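Myo-inositol 2-dehydrogenase (Lactobacillus plantarum WCFS1, PDB 3CEA) probably catalyses the NAD-dependent oxidation of the C2 hydroxyl of myo-inositol to a ketone. Local coordinates at residues A[80-85]-A[175-180]; A[89-92]-A[97-100]; A[101-106]-A[186-191]. One frame throughout, in Å; residues are numbered along the deposited sequence.

Interaction 1 (A[80-85]-A[175-180]). With NAD (nicotinamide-adenine-dinucleotide), chain E.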
loop_
_atom_site.group_PDB
_atom_site.type_symbol
_atom_site.label_atom_id
_atom_site.label_comp_id
_atom_site.label_asym_id
_atom_site.label_seq_id
_atom_site.Cartn_x
_atom_site.Cartn_y
_atom_site.Cartn_z
ATOM N N PRO A 80 5.564 -38.369 0.956
ATOM C CA PRO A 80 6.268 -37.836 -0.219
ATOM C C PRO A 80 5.679 -38.298 -1.556
ATOM O O PRO A 80 5.059 -39.359 -1.629
ATOM C CB PRO A 80 7.690 -38.380 -0.055
ATOM C CG PRO A 80 7.841 -38.601 1.403
ATOM C CD PRO A 80 6.493 -39.046 1.880
ATOM N N THR A 81 5.902 -37.500 -2.598
ATOM C CA THR A 81 5.317 -37.713 -3.928
ATOM C C THR A 81 5.560 -39.095 -4.572
ATOM O O THR A 81 4.627 -39.662 -5.149
ATOM C CB THR A 81 5.726 -36.581 -4.905
ATOM O OG1 THR A 81 5.432 -35.315 -4.306
ATOM C CG2 THR A 81 4.973 -36.687 -6.220
ATOM N N PRO A 82 6.799 -39.638 -4.496
ATOM C CA PRO A 82 7.022 -40.956 -5.106
ATOM C C PRO A 82 6.105 -42.070 -4.584
ATOM O O PRO A 82 5.815 -43.016 -5.319
ATOM C CB PRO A 82 8.483 -41.262 -4.753
ATOM C CG PRO A 82 9.108 -39.932 -4.577
ATOM C CD PRO A 82 8.046 -39.107 -3.911
ATOM N N PHE A 83 5.655 -41.946 -3.336
ATOM C CA PHE A 83 4.827 -42.973 -2.694
ATOM C C PHE A 83 3.328 -42.811 -2.962
ATOM O O PHE A 83 2.537 -43.687 -2.619
ATOM C CB PHE A 83 5.091 -43.009 -1.187
ATOM C CG PHE A 83 6.495 -43.396 -0.826
ATOM C CD1 PHE A 83 6.879 -44.735 -0.809
ATOM C CD2 PHE A 83 7.435 -42.423 -0.498
ATOM C CE1 PHE A 83 8.183 -45.101 -0.474
ATOM C CE2 PHE A 83 8.742 -42.778 -0.159
ATOM C CZ PHE A 83 9.115 -44.122 -0.148
ATOM N N HIS A 84 2.950 -41.693 -3.576
ATOM C CA HIS A 84 1.549 -41.377 -3.859
ATOM C C HIS A 84 0.813 -42.422 -4.713
ATOM O O HIS A 84 -0.270 -42.855 -4.329
ATOM C CB HIS A 84 1.427 -39.986 -4.498
ATOM C CG HIS A 84 1.646 -38.853 -3.546
ATOM N ND1 HIS A 84 1.394 -37.542 -3.886
ATOM C CD2 HIS A 84 2.077 -38.830 -2.262
ATOM C CE1 HIS A 84 1.671 -36.759 -2.860
ATOM N NE2 HIS A 84 2.086 -37.517 -1.861
ATOM N N PRO A 85 1.388 -42.824 -5.872
ATOM C CA PRO A 85 0.692 -43.795 -6.723
ATOM C C PRO A 85 0.453 -45.146 -6.043
ATOM O O PRO A 85 -0.671 -45.653 -6.067
ATOM C CB PRO A 85 1.641 -43.962 -7.918
ATOM C CG PRO A 85 2.463 -42.727 -7.924
ATOM C CD PRO A 85 2.668 -42.416 -6.480
ATOM N N THR A 175 16.117 -34.231 -0.032
ATOM C CA THR A 175 17.217 -35.199 0.009
ATOM C C THR A 175 16.685 -36.598 0.331
ATOM O O THR A 175 17.179 -37.596 -0.199
ATOM C CB THR A 175 18.323 -34.783 1.010
ATOM O OG1 THR A 175 18.744 -33.442 0.726
ATOM C CG2 THR A 175 19.533 -35.710 0.915
ATOM N N GLU A 176 15.664 -36.659 1.185
ATOM C CA GLU A 176 15.055 -37.930 1.579
ATOM C C GLU A 176 14.199 -38.549 0.470
ATOM O O GLU A 176 14.012 -39.769 0.432
ATOM C CB GLU A 176 14.234 -37.766 2.861
ATOM C CG GLU A 176 15.080 -37.634 4.124
ATOM C CD GLU A 176 14.253 -37.401 5.378
ATOM O OE1 GLU A 176 13.171 -36.778 5.281
ATOM O OE2 GLU A 176 14.692 -37.834 6.465
ATOM N N ALA A 177 13.681 -37.704 -0.422
ATOM C CA ALA A 177 12.852 -38.156 -1.539
ATOM C C ALA A 177 12.945 -37.215 -2.739
ATOM O O ALA A 177 13.233 -36.027 -2.588
ATOM C CB ALA A 177 11.395 -38.315 -1.095
ATOM N N ASP A 178 12.700 -37.765 -3.926
ATOM C CA ASP A 178 12.605 -36.987 -5.157
ATOM C C ASP A 178 11.365 -36.090 -5.079
ATOM O O ASP A 178 10.238 -36.586 -4.995
ATOM C CB ASP A 178 12.514 -37.941 -6.357
ATOM C CG ASP A 178 12.794 -37.260 -7.697
ATOM O OD1 ASP A 178 12.664 -36.022 -7.818
ATOM O OD2 ASP A 178 13.138 -37.990 -8.650
ATOM N N SER A 179 11.582 -34.775 -5.080
ATOM C CA SER A 179 10.479 -33.810 -5.076
ATOM C C SER A 179 9.918 -33.611 -6.485
ATOM O O SER A 179 8.758 -33.223 -6.654
ATOM C CB SER A 179 10.920 -32.469 -4.489
ATOM O OG SER A 179 11.704 -31.734 -5.412
ATOM N N GLY A 180 10.756 -33.881 -7.483
ATOM C CA GLY A 180 10.376 -33.750 -8.884
ATOM C C GLY A 180 10.880 -32.474 -9.526
ATOM O O GLY A 180 10.524 -32.163 -10.663
HETATM P PA NAD E . 7.671 -34.071 4.782
HETATM O O1A NAD E . 7.760 -32.882 5.660
HETATM O O2A NAD E . 9.008 -34.598 4.432
HETATM O O5B NAD E . 6.761 -35.188 5.499
HETATM C C5B NAD E . 6.685 -36.502 4.985
HETATM C C4B NAD E . 6.058 -37.428 6.025
HETATM O O4B NAD E . 5.699 -38.668 5.438
HETATM C C3B NAD E . 7.011 -37.737 7.168
HETATM O O3B NAD E . 6.302 -37.573 8.371
HETATM C C2B NAD E . 7.399 -39.190 6.974
HETATM O O2B NAD E . 7.559 -39.874 8.196
HETATM C C1B NAD E . 6.235 -39.753 6.173
HETATM N N9A NAD E . 6.670 -40.832 5.266
HETATM C C8A NAD E . 7.685 -40.781 4.343
HETATM N N7A NAD E . 7.760 -41.973 3.709
HETATM C C5A NAD E . 6.809 -42.787 4.218
HETATM C C6A NAD E . 6.456 -44.102 3.933
HETATM N N6A NAD E . 6.941 -44.688 2.844
HETATM N N1A NAD E . 5.415 -44.690 4.630
HETATM C C2A NAD E . 4.731 -43.977 5.602
HETATM N N3A NAD E . 5.089 -42.670 5.881
HETATM C C4A NAD E . 6.112 -42.084 5.199
HETATM O O3 NAD E . 6.860 -33.714 3.436
HETATM P PN NAD E . 5.678 -32.618 3.418
HETATM O O1N NAD E . 4.850 -32.771 4.639
HETATM O O2N NAD E . 6.295 -31.319 3.084
HETATM O O5D NAD E . 4.787 -33.022 2.144
HETATM C C5D NAD E . 4.336 -34.332 1.894
HETATM C C4D NAD E . 3.521 -34.307 0.604
HETATM O O4D NAD E . 2.668 -33.175 0.589
HETATM C C3D NAD E . 4.410 -34.229 -0.628
HETATM O O3D NAD E . 4.005 -35.216 -1.548
HETATM C C2D NAD E . 4.171 -32.840 -1.188
HETATM O O2D NAD E . 4.140 -32.834 -2.594
HETATM C C1D NAD E . 2.825 -32.430 -0.605
HETATM N N1N NAD E . 2.760 -30.979 -0.342
HETATM C C2N NAD E . 1.697 -30.264 -0.834
HETATM C C3N NAD E . 1.602 -28.887 -0.608
HETATM C C7N NAD E . 0.364 -28.126 -0.988
HETATM O O7N NAD E . 0.464 -26.731 -1.157
HETATM N N7N NAD E . -0.793 -28.772 -1.157
HETATM C C4N NAD E . 2.599 -28.243 0.122
HETATM C C5N NAD E . 3.676 -28.975 0.618
HETATM C C6N NAD E . 3.745 -30.347 0.378
#
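A177 meets P80 and P82 just past the end of helix 167-176. Its methyl CB rests against P80 CB at 3.8 Å. P82 CD lies farther from the same methyl. D178 follows and works mainly through its backbone. Its carbonyl oxygen O sits 3.5 Å from P82 CD and close to CG, so an apolar ring edge packs on a peptide oxygen. The D178 carboxylate leads away from P82. Its OD1 takes a weak hydrogen bond from G180 N at 2.9 Å, with an N-H...O angle of 128°. S179 points its CB away from the prolines, and its OG is hydrogen-bonded to E222.

P80 also faces the cofactor. Its CD is 3.2 Å from C8A of the NAD adenine. T81 has OG1 anti to its carbonyl carbon (chi1 -52°). That position brings OG1 to 3.1 Å from O3D of the nicotinamide ribose, in a hydrogen bond whose donor is not fixed. H84 NE2 also lies 3.0 Å from O3D, and it is hydrogen-bonded to the A79 carbonyl. The F83 ring offers one face to the adenine amino group, with N6A 3.5 Å above the ring plane, over its centre.

The contact joins the Rossmann domain to the GFO/IDH/MocA C-terminal domain beside the bound NAD. Between the two segments the chemistry is nondirectional, methyl and methylene against methyl and carbonyl. The directional bond from T81 goes to the cofactor instead, consistent with T81 serving NAD rather than the C-terminal loop.

Interaction 2 (A[89-92]-A[97-100])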
loop_
_atom_site.group_PDB
_atom_site.type_symbol
_atom_site.label_atom_id
_atom_site.label_comp_id
_atom_site.label_asym_id
_atom_site.label_seq_id
_atom_site.Cartn_x
_atom_site.Cartn_y
_atom_site.Cartn_z
ATOM N N ILE A 89 -3.260 -46.625 -5.052
ATOM C CA ILE A 89 -3.695 -47.910 -5.610
ATOM C C ILE A 89 -4.083 -48.902 -4.504
ATOM O O ILE A 89 -5.161 -49.499 -4.553
ATOM C CB ILE A 89 -2.626 -48.521 -6.563
ATOM C CG1 ILE A 89 -2.496 -47.673 -7.836
ATOM C CG2 ILE A 89 -2.975 -49.967 -6.931
ATOM C CD1 ILE A 89 -1.197 -47.879 -8.603
ATOM N N TYR A 90 -3.218 -49.050 -3.503
ATOM C CA TYR A 90 -3.470 -49.979 -2.399
ATOM C C TYR A 90 -4.735 -49.621 -1.614
ATOM O O TYR A 90 -5.529 -50.500 -1.276
ATOM C CB TYR A 90 -2.259 -50.051 -1.464
ATOM C CG TYR A 90 -2.213 -51.310 -0.628
ATOM C CD1 TYR A 90 -1.747 -52.509 -1.167
ATOM C CD2 TYR A 90 -2.634 -51.305 0.702
ATOM C CE1 TYR A 90 -1.703 -53.674 -0.404
ATOM C CE2 TYR A 90 -2.594 -52.464 1.477
ATOM C CZ TYR A 90 -2.127 -53.645 0.916
ATOM O OH TYR A 90 -2.082 -54.794 1.667
ATOM N N ALA A 91 -4.916 -48.329 -1.347
ATOM C CA ALA A 91 -6.067 -47.825 -0.598
ATOM C C ALA A 91 -7.368 -47.887 -1.401
ATOM O O ALA A 91 -8.418 -48.211 -0.845
ATOM C CB ALA A 91 -5.805 -46.404 -0.105
HETATM N N MSE A 92 -7.292 -47.572 -2.694
HETATM C CA MSE A 92 -8.440 -47.693 -3.600
HETATM C C MSE A 92 -8.925 -49.145 -3.677
HETATM O O MSE A 92 -10.130 -49.405 -3.633
HETATM C CB MSE A 92 -8.098 -47.189 -5.009
HETATM C CG MSE A 92 -7.846 -45.684 -5.139
HETATM SE SE MSE A 92 -9.414 -44.525 -4.971
HETATM C CE MSE A 92 -10.563 -45.334 -6.233
ATOM N N ASN A 97 -11.958 -44.383 0.439
ATOM C CA ASN A 97 -11.984 -43.102 -0.252
ATOM C C ASN A 97 -10.655 -42.409 0.006
ATOM O O ASN A 97 -10.142 -42.443 1.125
ATOM C CB ASN A 97 -13.152 -42.244 0.240
ATOM C CG ASN A 97 -14.500 -42.894 -0.016
ATOM O OD1 ASN A 97 -15.047 -42.810 -1.119
ATOM N ND2 ASN A 97 -15.046 -43.548 1.005
ATOM N N VAL A 98 -10.091 -41.796 -1.030
ATOM C CA VAL A 98 -8.723 -41.289 -0.957
ATOM C C VAL A 98 -8.624 -39.785 -1.199
ATOM O O VAL A 98 -9.094 -39.271 -2.218
ATOM C CB VAL A 98 -7.780 -42.036 -1.948
ATOM C CG1 VAL A 98 -6.368 -41.470 -1.886
ATOM C CG2 VAL A 98 -7.761 -43.529 -1.662
ATOM N N PHE A 99 -8.014 -39.094 -0.240
ATOM C CA PHE A 99 -7.534 -37.738 -0.442
ATOM C C PHE A 99 -6.014 -37.799 -0.537
ATOM O O PHE A 99 -5.331 -38.063 0.454
ATOM C CB PHE A 99 -7.968 -36.825 0.706
ATOM C CG PHE A 99 -7.566 -35.383 0.527
ATOM C CD1 PHE A 99 -6.298 -34.943 0.911
ATOM C CD2 PHE A 99 -8.459 -34.464 -0.015
ATOM C CE1 PHE A 99 -5.921 -33.613 0.749
ATOM C CE2 PHE A 99 -8.093 -33.128 -0.178
ATOM C CZ PHE A 99 -6.820 -32.703 0.205
ATOM N N CYS A 100 -5.494 -37.569 -1.737
ATOM C CA CYS A 100 -4.054 -37.585 -1.963
ATOM C C CYS A 100 -3.548 -36.175 -2.229
ATOM O O CYS A 100 -4.139 -35.431 -3.016
ATOM C CB CYS A 100 -3.708 -38.503 -3.139
ATOM S SG CYS A 100 -1.949 -38.871 -3.327
#
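M92 and A91 of helix 84-93 both reach V98 on the following strand, 97-100, and all three residues are buried. The residue at 92 is a selenomethionine, and its chain can be followed outward. CB stays back, 5.0 Å from V98 CG2. A chi1 of -68° sets CG beside the backbone N, and CG comes to 4.1 Å from V98 CG2. SE makes the closest approach of this chain, 3.8 Å from the same methyl. The chain bends at chi2 and again at chi3, and CE then swings off to 5.7 Å from V98 CG2. The M92 and V98 side chains cross obliquely.

This is the helix-to-sheet packing of a beta-alpha-beta unit, strand 74-77, helix 84-93 and strand 97-100, in the NAD-binding Rossmann fold. The parallel strands 74-77 and 97-100 are neighbours in its sheet, and the helix packs over them. V98 also touches I75 and I77 on strand 74-77 and F126 on the next strand.

A91 supplies the second partner. Its CB points at the strand and lies 3.8 Å from V98 CG2, the same methyl that SE of M92 meets.

Interaction 3 (A[101-106]-A[186-191]). With NAD (nicotinamide-adenine-dinucleotide), chain E.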
loop_
_atom_site.group_PDB
_atom_site.type_symbol
_atom_site.label_atom_id
_atom_site.label_comp_id
_atom_site.label_asym_id
_atom_site.label_seq_id
_atom_site.Cartn_x
_atom_site.Cartn_y
_atom_site.Cartn_z
ATOM N N GLU A 101 -2.453 -35.811 -1.568
ATOM C CA GLU A 101 -1.815 -34.520 -1.800
ATOM C C GLU A 101 -1.200 -34.422 -3.188
ATOM O O GLU A 101 -0.921 -35.437 -3.832
ATOM C CB GLU A 101 -0.755 -34.220 -0.731
ATOM C CG GLU A 101 -1.274 -33.421 0.465
ATOM C CD GLU A 101 -1.860 -32.060 0.086
ATOM O OE1 GLU A 101 -1.570 -31.548 -1.019
ATOM O OE2 GLU A 101 -2.609 -31.493 0.909
ATOM N N LYS A 102 -1.008 -33.186 -3.643
ATOM C CA LYS A 102 -0.383 -32.911 -4.931
ATOM C C LYS A 102 1.134 -33.110 -4.819
ATOM O O LYS A 102 1.693 -32.961 -3.733
ATOM C CB LYS A 102 -0.727 -31.483 -5.389
ATOM C CG LYS A 102 -0.080 -30.363 -4.571
ATOM C CD LYS A 102 1.226 -29.913 -5.210
ATOM C CE LYS A 102 2.264 -29.524 -4.171
ATOM N NZ LYS A 102 3.490 -28.955 -4.795
ATOM N N PRO A 103 1.803 -33.485 -5.926
ATOM C CA PRO A 103 1.246 -33.909 -7.213
ATOM C C PRO A 103 0.837 -35.379 -7.163
ATOM O O PRO A 103 1.076 -36.047 -6.154
ATOM C CB PRO A 103 2.414 -33.717 -8.194
ATOM C CG PRO A 103 3.599 -33.265 -7.374
ATOM C CD PRO A 103 3.275 -33.491 -5.939
ATOM N N LEU A 104 0.226 -35.874 -8.239
ATOM C CA LEU A 104 -0.198 -37.276 -8.312
ATOM C C LEU A 104 0.975 -38.247 -8.170
ATOM O O LEU A 104 0.855 -39.285 -7.516
ATOM C CB LEU A 104 -0.972 -37.552 -9.609
ATOM C CG LEU A 104 -2.307 -36.823 -9.813
ATOM C CD1 LEU A 104 -2.861 -37.099 -11.200
ATOM C CD2 LEU A 104 -3.331 -37.198 -8.745
ATOM N N GLY A 105 2.104 -37.896 -8.781
ATOM C CA GLY A 105 3.313 -38.711 -8.737
ATOM C C GLY A 105 4.426 -38.062 -9.536
ATOM O O GLY A 105 4.396 -36.855 -9.773
ATOM N N LEU A 106 5.404 -38.865 -9.951
ATOM C CA LEU A 106 6.535 -38.370 -10.743
ATOM C C LEU A 106 6.714 -39.140 -12.045
ATOM O O LEU A 106 6.841 -38.539 -13.112
ATOM C CB LEU A 106 7.832 -38.393 -9.927
ATOM C CG LEU A 106 7.891 -37.519 -8.671
ATOM C CD1 LEU A 106 9.228 -37.684 -7.990
ATOM C CD2 LEU A 106 7.629 -36.054 -9.000
HETATM N N MSE A 186 6.933 -26.454 -6.888
HETATM C CA MSE A 186 6.375 -25.115 -6.716
HETATM C C MSE A 186 5.306 -24.753 -7.748
HETATM O O MSE A 186 4.143 -24.538 -7.398
HETATM C CB MSE A 186 7.474 -24.045 -6.723
HETATM C CG MSE A 186 8.140 -23.782 -5.382
HETATM SE SE MSE A 186 6.959 -23.429 -3.837
HETATM C CE MSE A 186 5.327 -22.720 -4.699
ATOM N N ASN A 187 5.708 -24.703 -9.016
ATOM C CA ASN A 187 4.918 -24.064 -10.070
ATOM C C ASN A 187 3.626 -24.763 -10.495
ATOM O O ASN A 187 2.788 -24.160 -11.170
ATOM C CB ASN A 187 5.802 -23.799 -11.292
ATOM C CG ASN A 187 6.907 -22.805 -11.000
ATOM O OD1 ASN A 187 8.091 -23.112 -11.152
ATOM N ND2 ASN A 187 6.525 -21.607 -10.564
ATOM N N ILE A 188 3.467 -26.021 -10.088
ATOM C CA ILE A 188 2.302 -26.837 -10.446
ATOM C C ILE A 188 0.974 -26.186 -10.034
ATOM O O ILE A 188 -0.032 -26.316 -10.736
ATOM C CB ILE A 188 2.421 -28.275 -9.861
ATOM C CG1 ILE A 188 1.472 -29.242 -10.576
ATOM C CG2 ILE A 188 2.215 -28.280 -8.343
ATOM C CD1 ILE A 188 1.717 -30.702 -10.257
ATOM N N HIS A 189 0.992 -25.483 -8.902
ATOM C CA HIS A 189 -0.183 -24.795 -8.380
ATOM C C HIS A 189 -0.662 -23.710 -9.332
ATOM O O HIS A 189 -1.856 -23.619 -9.623
ATOM C CB HIS A 189 0.127 -24.177 -7.021
ATOM C CG HIS A 189 0.342 -25.179 -5.933
ATOM N ND1 HIS A 189 -0.699 -25.760 -5.241
ATOM C CD2 HIS A 189 1.478 -25.694 -5.408
ATOM C CE1 HIS A 189 -0.213 -26.593 -4.339
ATOM N NE2 HIS A 189 1.105 -26.570 -4.418
ATOM N N ASP A 190 0.279 -22.896 -9.808
ATOM C CA ASP A 190 -0.010 -21.812 -10.748
ATOM C C ASP A 190 -0.468 -22.346 -12.102
ATOM O O ASP A 190 -1.336 -21.751 -12.747
ATOM C CB ASP A 190 1.212 -20.909 -10.925
ATOM C CG ASP A 190 1.697 -20.307 -9.613
ATOM O OD1 ASP A 190 0.858 -19.755 -8.861
ATOM O OD2 ASP A 190 2.923 -20.375 -9.344
ATOM N N ILE A 191 0.120 -23.466 -12.524
ATOM C CA ILE A 191 -0.285 -24.146 -13.756
ATOM C C ILE A 191 -1.774 -24.479 -13.711
ATOM O O ILE A 191 -2.517 -24.144 -14.639
ATOM C CB ILE A 191 0.563 -25.419 -14.023
ATOM C CG1 ILE A 191 1.994 -25.026 -14.399
ATOM C CG2 ILE A 191 -0.069 -26.274 -15.130
ATOM C CD1 ILE A 191 2.988 -26.165 -14.403
HETATM P PA NAD E . 7.671 -34.071 4.782
HETATM O O1A NAD E . 7.760 -32.882 5.660
HETATM O O2A NAD E . 9.008 -34.598 4.432
HETATM O O5B NAD E . 6.761 -35.188 5.499
HETATM C C5B NAD E . 6.685 -36.502 4.985
HETATM C C4B NAD E . 6.058 -37.428 6.025
HETATM O O4B NAD E . 5.699 -38.668 5.438
HETATM C C3B NAD E . 7.011 -37.737 7.168
HETATM O O3B NAD E . 6.302 -37.573 8.371
HETATM C C2B NAD E . 7.399 -39.190 6.974
HETATM O O2B NAD E . 7.559 -39.874 8.196
HETATM C C1B NAD E . 6.235 -39.753 6.173
HETATM N N9A NAD E . 6.670 -40.832 5.266
HETATM C C8A NAD E . 7.685 -40.781 4.343
HETATM N N7A NAD E . 7.760 -41.973 3.709
HETATM C C5A NAD E . 6.809 -42.787 4.218
HETATM C C6A NAD E . 6.456 -44.102 3.933
HETATM N N6A NAD E . 6.941 -44.688 2.844
HETATM N N1A NAD E . 5.415 -44.690 4.630
HETATM C C2A NAD E . 4.731 -43.977 5.602
HETATM N N3A NAD E . 5.089 -42.670 5.881
HETATM C C4A NAD E . 6.112 -42.084 5.199
HETATM O O3 NAD E . 6.860 -33.714 3.436
HETATM P PN NAD E . 5.678 -32.618 3.418
HETATM O O1N NAD E . 4.850 -32.771 4.639
HETATM O O2N NAD E . 6.295 -31.319 3.084
HETATM O O5D NAD E . 4.787 -33.022 2.144
HETATM C C5D NAD E . 4.336 -34.332 1.894
HETATM C C4D NAD E . 3.521 -34.307 0.604
HETATM O O4D NAD E . 2.668 -33.175 0.589
HETATM C C3D NAD E . 4.410 -34.229 -0.628
HETATM O O3D NAD E . 4.005 -35.216 -1.548
HETATM C C2D NAD E . 4.171 -32.840 -1.188
HETATM O O2D NAD E . 4.140 -32.834 -2.594
HETATM C C1D NAD E . 2.825 -32.430 -0.605
HETATM N N1N NAD E . 2.760 -30.979 -0.342
HETATM C C2N NAD E . 1.697 -30.264 -0.834
HETATM C C3N NAD E . 1.602 -28.887 -0.608
HETATM C C7N NAD E . 0.364 -28.126 -0.988
HETATM O O7N NAD E . 0.464 -26.731 -1.157
HETATM N N7N NAD E . -0.793 -28.772 -1.157
HETATM C C4N NAD E . 2.599 -28.243 0.122
HETATM C C5N NAD E . 3.676 -28.975 0.618
HETATM C C6N NAD E . 3.745 -30.347 0.378
#
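The H189 imidazole and the K102 side chain cross at about a right angle. K102 CE reaches H189 NE2 at 3.2 Å by an oblique approach to the ring. The NAD carboxamide oxygen O7N is also oblique to it, 3.3 Å from CE1 of H189. At the ring edge, in its plane, lie the M186 carbonyl oxygen and the carboxamide nitrogen N7N.

N7N donates to E101 OE1 at 2.9 Å, with an angle of 159° at the hydrogen. The backbone N of K102 gives the same OE1 a second bond of 3.1 Å, on the anti side and 26° out of the carboxylate plane. Two N-H groups thus grip one oxygen, while OE2 is bonded to H23. These bonds fix the carboxylate that anchors the carboxamide.

K102 CG stands between the backbone N and the carbonyl carbon (chi1 69°). From there the chain runs between I188 CG2 and the H189 ring and meets both from CD on, with CD 3.7 Å from I188 CG2. NZ has a long, weak ion pair with D185. The K102 carbonyl O accepts a 2.7 Å bond from O2D of the nicotinamide ribose. P103 follows a cis peptide bond, and its CB packs on I188 CD1 at 3.7 Å. L326 touches P103 and A325 touches I188, both from helix 319-338.

E101, K102 and P103 form the Glu-Lys-Pro signature of the Gfo/Idh/MocA oxidoreductases. Together with H189 from helix 182-198, they line the nicotinamide end of the NAD pocket, between the Rossmann and C-terminal domains.

How the interactions relate
Interactions 1 and 3 both meet the diol of the nicotinamide ribose of one NAD, with centres 12 Å apart. They touch directly: H84 ND1 probably hydrogen-bonds to P103 O at 2.7 Å, and T81 OG1 packs 3.3 Å from P103 CD. Each pairs a segment of the Rossmann domain with the C-terminal domain, and their segments alternate along the chain. Interaction 2 lies farther from NAD, within the Rossmann domain, nested in the loop closed by interaction 1. It shares helix 84-93 with interaction 1, where H84 CG meets C100 SG at 3.6 Å. Strand 97-100 runs straight into 101-106. V98 itself is about 12 Å, side chain to ligand, from NAD.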